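Alkyl hydroperoxide reductase/ Thiol specific antioxidant/ Mal allergen (Burkholderia ambifaria, PDB 5ENU) probably reduces hydrogen peroxide and organic hydroperoxides as a thiol-dependent peroxiredoxin of the AhpC/TSA family. Local coordinates at residues Val122-Ala134 / Ala141-Val154. Residues are numbered along the deposited sequence; the frame is centred on the assembly and turned at random.
Sequences VRGIERSTFLIDA and AWRGIKVPGHVDDV
Thr129 and Trp142 form an antiparallel hydrogen-bonded pair: the bonds from Thr129 N to Trp142 O and from Trp142 N to Thr129 O are near-straight and both 2.9 Å. Packing is close on the face of the sheet that carries these two side chains. Thr129 OG1 stands beside its own backbone N (chi1 -57°), which directs the hydroxyl at the edge of the His150 ring, where Thr129 OG1 and His150 NE2 are hydrogen-bonded at 2.7 Å. That imidazole is sandwiched, with Ile145 CD1 over the centre of one face and Val154 CG2 nearer the rim of the other, while His150 CE1 itself lies over the Trp142 ring. At the indole edge, Trp142 CZ3 meets Leu131 CB at 3.8 Å. Across the sheet the contact is looser and wetter. There the Arg143 guanidinium lays one face over the edge of the Phe130 ring, Phe130 CE1 to Arg143 NH2 3.6 Å, the planes 72° apart; Arg143 NH1 also donates to Phe109 O. Glu126 OE1 and Arg143 NH1, 5.2 Å apart, make no direct salt bridge but share a water that also donates to Ser128 OG. Beyond the strands, Arg127 O accepts a bent hydrogen bond from Ile145 N, 3.2 Å, and Val147 CG2 covers one face of the Arg127 guanidinium, whose NH2 forms a salt bridge with Glu55 of helix 50-68. Antiparallel strands 120-132 and 138-143, with helix 150-160 folded back over one face, make up the C-terminal beta-beta-alpha unit of the thioredoxin fold, as in other peroxiredoxins.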
loop_
_atom_site.group_PDB
_atom_site.type_symbol
_atom_site.label_atom_id
_atom_site.label_comp_id
_atom_site.label_asym_id
_atom_site.label_seq_id
_atom_site.Cartn_x
_atom_site.Cartn_y
_atom_site.Cartn_z
ATOM N N VAL A 122 -9.569 -6.908 -18.242
ATOM C CA VAL A 122 -9.934 -6.860 -16.834
ATOM C C VAL A 122 -9.092 -5.782 -16.161
ATOM O O VAL A 122 -7.882 -5.674 -16.414
ATOM C CB VAL A 122 -9.756 -8.240 -16.170
ATOM C CG1 VAL A 122 -10.179 -8.212 -14.713
ATOM C CG2 VAL A 122 -10.560 -9.294 -16.942
ATOM N N ARG A 123 -9.739 -4.955 -15.346
ATOM C CA ARG A 123 -9.068 -3.844 -14.672
ATOM C C ARG A 123 -8.455 -4.345 -13.363
ATOM O O ARG A 123 -9.174 -4.613 -12.395
ATOM C CB ARG A 123 -10.069 -2.717 -14.420
ATOM C CG ARG A 123 -9.411 -1.409 -14.002
ATOM C CD ARG A 123 -10.467 -0.345 -13.715
ATOM N NE ARG A 123 -9.875 0.987 -13.669
ATOM C CZ ARG A 123 -9.593 1.702 -14.750
ATOM N NH1 ARG A 123 -9.028 2.899 -14.632
ATOM N NH2 ARG A 123 -9.883 1.220 -15.965
ATOM N N GLY A 124 -7.123 -4.482 -13.332
ATOM C CA GLY A 124 -6.417 -4.995 -12.176
ATOM C C GLY A 124 -5.467 -3.988 -11.533
ATOM O O GLY A 124 -5.233 -2.891 -12.050
ATOM N N ILE A 125 -4.959 -4.370 -10.359
ATOM C CA ILE A 125 -3.891 -3.668 -9.640
ATOM C C ILE A 125 -2.600 -4.436 -9.883
ATOM O O ILE A 125 -2.566 -5.663 -9.726
ATOM C CB ILE A 125 -4.172 -3.647 -8.119
ATOM C CG1 ILE A 125 -5.249 -2.632 -7.751
ATOM C CG2 ILE A 125 -2.868 -3.401 -7.294
ATOM C CD1 ILE A 125 -5.509 -2.584 -6.263
ATOM N N GLU A 126 -1.535 -3.720 -10.224
ATOM C CA GLU A 126 -0.190 -4.268 -10.250
ATOM C C GLU A 126 0.383 -4.184 -8.835
ATOM O O GLU A 126 0.484 -3.089 -8.279
ATOM C CB GLU A 126 0.632 -3.395 -11.203
ATOM C CG GLU A 126 2.055 -3.845 -11.386
ATOM C CD GLU A 126 2.746 -3.159 -12.551
ATOM O OE1 GLU A 126 2.910 -1.923 -12.523
ATOM O OE2 GLU A 126 3.110 -3.869 -13.507
ATOM N N ARG A 127 0.721 -5.334 -8.233
ATOM C CA ARG A 127 1.283 -5.349 -6.879
ATOM C C ARG A 127 2.506 -4.436 -6.806
ATOM O O ARG A 127 3.486 -4.646 -7.522
ATOM C CB ARG A 127 1.696 -6.777 -6.482
ATOM C CG ARG A 127 2.031 -6.928 -4.995
ATOM C CD ARG A 127 2.574 -8.330 -4.656
ATOM N NE ARG A 127 1.706 -9.396 -5.145
ATOM C CZ ARG A 127 0.584 -9.788 -4.536
ATOM N NH1 ARG A 127 -0.177 -10.723 -5.091
ATOM N NH2 ARG A 127 0.208 -9.252 -3.371
ATOM N N SER A 128 2.436 -3.417 -5.949
ATOM C CA SER A 128 3.426 -2.348 -5.926
ATOM C C SER A 128 3.492 -1.794 -4.512
ATOM O O SER A 128 2.480 -1.764 -3.800
ATOM C CB SER A 128 3.049 -1.198 -6.875
ATOM O OG SER A 128 2.826 -1.665 -8.188
ATOM N N THR A 129 4.671 -1.292 -4.135
ATOM C CA THR A 129 4.897 -0.729 -2.803
ATOM C C THR A 129 5.626 0.592 -2.925
ATOM O O THR A 129 6.432 0.781 -3.839
ATOM C CB THR A 129 5.676 -1.708 -1.945
ATOM O OG1 THR A 129 4.941 -2.927 -1.895
ATOM C CG2 THR A 129 5.925 -1.180 -0.525
ATOM N N PHE A 130 5.329 1.500 -1.996
ATOM C CA PHE A 130 5.881 2.848 -1.988
ATOM C C PHE A 130 6.365 3.180 -0.589
ATOM O O PHE A 130 5.645 2.957 0.387
ATOM C CB PHE A 130 4.796 3.821 -2.436
ATOM C CG PHE A 130 4.297 3.514 -3.815
ATOM C CD1 PHE A 130 4.960 4.024 -4.936
ATOM C CD2 PHE A 130 3.219 2.646 -4.011
ATOM C CE1 PHE A 130 4.526 3.698 -6.223
ATOM C CE2 PHE A 130 2.803 2.320 -5.301
ATOM C CZ PHE A 130 3.452 2.858 -6.396
ATOM N N LEU A 131 7.600 3.640 -0.492
ATOM C CA LEU A 131 8.195 4.070 0.765
ATOM C C LEU A 131 8.232 5.589 0.759
ATOM O O LEU A 131 8.934 6.198 -0.060
ATOM C CB LEU A 131 9.590 3.479 0.951
ATOM C CG LEU A 131 10.391 4.007 2.141
ATOM C CD1 LEU A 131 9.599 3.849 3.430
ATOM C CD2 LEU A 131 11.725 3.280 2.244
ATOM N N ILE A 132 7.458 6.188 1.658
ATOM C CA ILE A 132 7.324 7.631 1.791
ATOM C C ILE A 132 7.965 8.007 3.120
ATOM O O ILE A 132 7.711 7.350 4.138
ATOM C CB ILE A 132 5.835 8.024 1.745
ATOM C CG1 ILE A 132 5.204 7.606 0.408
ATOM C CG2 ILE A 132 5.654 9.512 2.027
ATOM C CD1 ILE A 132 3.696 7.573 0.429
ATOM N N ASP A 133 8.817 9.031 3.122
ATOM C CA ASP A 133 9.521 9.374 4.356
ATOM C C ASP A 133 8.672 10.248 5.279
ATOM O O ASP A 133 7.523 10.600 4.982
ATOM C CB ASP A 133 10.923 9.928 4.078
ATOM C CG ASP A 133 10.921 11.309 3.433
ATOM O OD1 ASP A 133 9.875 12.007 3.410
ATOM O OD2 ASP A 133 12.022 11.723 2.986
ATOM N N ALA A 134 9.252 10.587 6.438
ATOM C CA ALA A 134 8.557 11.399 7.439
ATOM C C ALA A 134 8.217 12.790 6.920
ATOM O O ALA A 134 7.373 13.470 7.521
ATOM C CB ALA A 134 9.415 11.504 8.699
ATOM N N ALA A 141 10.050 3.257 -4.990
ATOM C CA ALA A 141 8.911 2.531 -5.523
ATOM C C ALA A 141 9.373 1.151 -5.953
ATOM O O ALA A 141 10.493 0.985 -6.452
ATOM C CB ALA A 141 8.319 3.249 -6.742
ATOM N N TRP A 142 8.503 0.162 -5.759
ATOM C CA TRP A 142 8.717 -1.187 -6.271
ATOM C C TRP A 142 7.451 -1.535 -7.045
ATOM O O TRP A 142 6.393 -1.691 -6.432
ATOM C CB TRP A 142 8.839 -2.168 -5.106
ATOM C CG TRP A 142 10.027 -2.038 -4.186
ATOM C CD1 TRP A 142 11.156 -2.812 -4.202
ATOM C CD2 TRP A 142 10.142 -1.179 -3.032
ATOM N NE1 TRP A 142 11.979 -2.460 -3.155
ATOM C CE2 TRP A 142 11.382 -1.464 -2.421
ATOM C CE3 TRP A 142 9.319 -0.186 -2.467
ATOM C CZ2 TRP A 142 11.839 -0.792 -1.270
ATOM C CZ3 TRP A 142 9.770 0.484 -1.312
ATOM C CH2 TRP A 142 11.027 0.180 -0.731
ATOM N N ARG A 143 7.529 -1.639 -8.369
ATOM C CA ARG A 143 6.321 -1.848 -9.169
ATOM C C ARG A 143 6.273 -3.254 -9.751
ATOM O O ARG A 143 7.279 -3.752 -10.275
ATOM C CB ARG A 143 6.202 -0.803 -10.280
ATOM C CG ARG A 143 6.043 0.615 -9.729
ATOM C CD ARG A 143 5.796 1.620 -10.865
ATOM N NE ARG A 143 5.549 2.994 -10.400
ATOM C CZ ARG A 143 4.347 3.482 -10.079
ATOM N NH1 ARG A 143 3.260 2.710 -10.144
ATOM N NH2 ARG A 143 4.224 4.739 -9.661
ATOM N N GLY A 144 5.113 -3.899 -9.642
ATOM C CA GLY A 144 4.988 -5.225 -10.233
ATOM C C GLY A 144 5.931 -6.233 -9.609
ATOM O O GLY A 144 6.472 -7.100 -10.304
ATOM N N ILE A 145 6.162 -6.134 -8.310
ATOM C CA ILE A 145 7.106 -7.050 -7.690
ATOM C C ILE A 145 6.432 -8.368 -7.319
ATOM O O ILE A 145 5.206 -8.463 -7.154
ATOM C CB ILE A 145 7.839 -6.411 -6.491
ATOM C CG1 ILE A 145 6.912 -5.543 -5.630
ATOM C CG2 ILE A 145 9.059 -5.581 -6.990
ATOM C CD1 ILE A 145 5.765 -6.264 -4.925
ATOM N N LYS A 146 7.259 -9.394 -7.176
ATOM C CA LYS A 146 6.794 -10.655 -6.618
ATOM C C LYS A 146 6.871 -10.588 -5.098
ATOM O O LYS A 146 7.610 -9.783 -4.527
ATOM C CB LYS A 146 7.607 -11.842 -7.144
ATOM C CG LYS A 146 9.062 -11.910 -6.627
ATOM C CD LYS A 146 9.713 -13.235 -7.069
ATOM C CE LYS A 146 11.147 -13.364 -6.570
ATOM N NZ LYS A 146 11.677 -14.730 -6.828
ATOM N N VAL A 147 6.096 -11.442 -4.429
ATOM C CA VAL A 147 6.073 -11.398 -2.963
ATOM C C VAL A 147 7.375 -11.897 -2.332
ATOM O O VAL A 147 7.895 -11.224 -1.422
ATOM C CB VAL A 147 4.829 -12.104 -2.395
ATOM C CG1 VAL A 147 4.828 -12.101 -0.853
ATOM C CG2 VAL A 147 3.566 -11.444 -2.915
ATOM N N PRO A 148 7.944 -13.040 -2.742
ATOM C CA PRO A 148 9.127 -13.550 -2.028
ATOM C C PRO A 148 10.264 -12.542 -1.982
ATOM O O PRO A 148 10.642 -11.960 -3.004
ATOM C CB PRO A 148 9.511 -14.800 -2.826
ATOM C CG PRO A 148 8.217 -15.309 -3.357
ATOM C CD PRO A 148 7.467 -14.023 -3.739
ATOM N N GLY A 149 10.787 -12.310 -0.774
ATOM C CA GLY A 149 11.881 -11.381 -0.557
ATOM C C GLY A 149 11.470 -9.928 -0.421
ATOM O O GLY A 149 12.282 -9.106 0.042
ATOM N N HIS A 150 10.224 -9.590 -0.763
ATOM C CA HIS A 150 9.828 -8.193 -0.882
ATOM C C HIS A 150 9.768 -7.479 0.468
ATOM O O HIS A 150 10.322 -6.384 0.616
ATOM C CB HIS A 150 8.496 -8.053 -1.621
ATOM C CG HIS A 150 8.065 -6.629 -1.777
ATOM N ND1 HIS A 150 8.862 -5.679 -2.392
ATOM C CD2 HIS A 150 6.922 -5.994 -1.427
ATOM C CE1 HIS A 150 8.236 -4.515 -2.376
ATOM N NE2 HIS A 150 7.055 -4.681 -1.800
ATOM N N VAL A 151 9.110 -8.072 1.471
ATOM C CA VAL A 151 9.036 -7.415 2.774
ATOM C C VAL A 151 10.428 -7.207 3.354
ATOM O O VAL A 151 10.715 -6.154 3.945
ATOM C CB VAL A 151 8.104 -8.191 3.724
ATOM C CG1 VAL A 151 8.065 -7.552 5.112
ATOM C CG2 VAL A 151 6.698 -8.241 3.142
ATOM N N ASP A 152 11.325 -8.187 3.176
ATOM C CA ASP A 152 12.713 -8.021 3.628
ATOM C C ASP A 152 13.356 -6.802 2.972
ATOM O O ASP A 152 14.046 -6.016 3.633
ATOM C CB ASP A 152 13.543 -9.257 3.254
ATOM C CG ASP A 152 13.219 -10.486 4.096
ATOM O OD1 ASP A 152 13.586 -11.600 3.656
ATOM O OD2 ASP A 152 12.632 -10.356 5.189
ATOM N N ASP A 153 13.167 -6.654 1.651
ATOM C CA ASP A 153 13.733 -5.518 0.936
ATOM C C ASP A 153 13.152 -4.205 1.442
ATOM O O ASP A 153 13.877 -3.214 1.588
ATOM C CB ASP A 153 13.452 -5.647 -0.568
ATOM C CG ASP A 153 14.188 -6.813 -1.222
ATOM O OD1 ASP A 153 15.178 -7.317 -0.654
ATOM O OD2 ASP A 153 13.792 -7.204 -2.346
ATOM N N VAL A 154 11.839 -4.160 1.670
ATOM C CA VAL A 154 11.233 -2.922 2.145
ATOM C C VAL A 154 11.751 -2.579 3.538
ATOM O O VAL A 154 12.052 -1.412 3.826
ATOM C CB VAL A 154 9.701 -3.002 2.077
ATOM C CG1 VAL A 154 9.052 -1.720 2.611
ATOM C CG2 VAL A 154 9.249 -3.270 0.650
HETATM O O HOH W 1 2.658 -0.128 -10.550
HETATM O O HOH W 2 2.977 -10.543 -7.291
#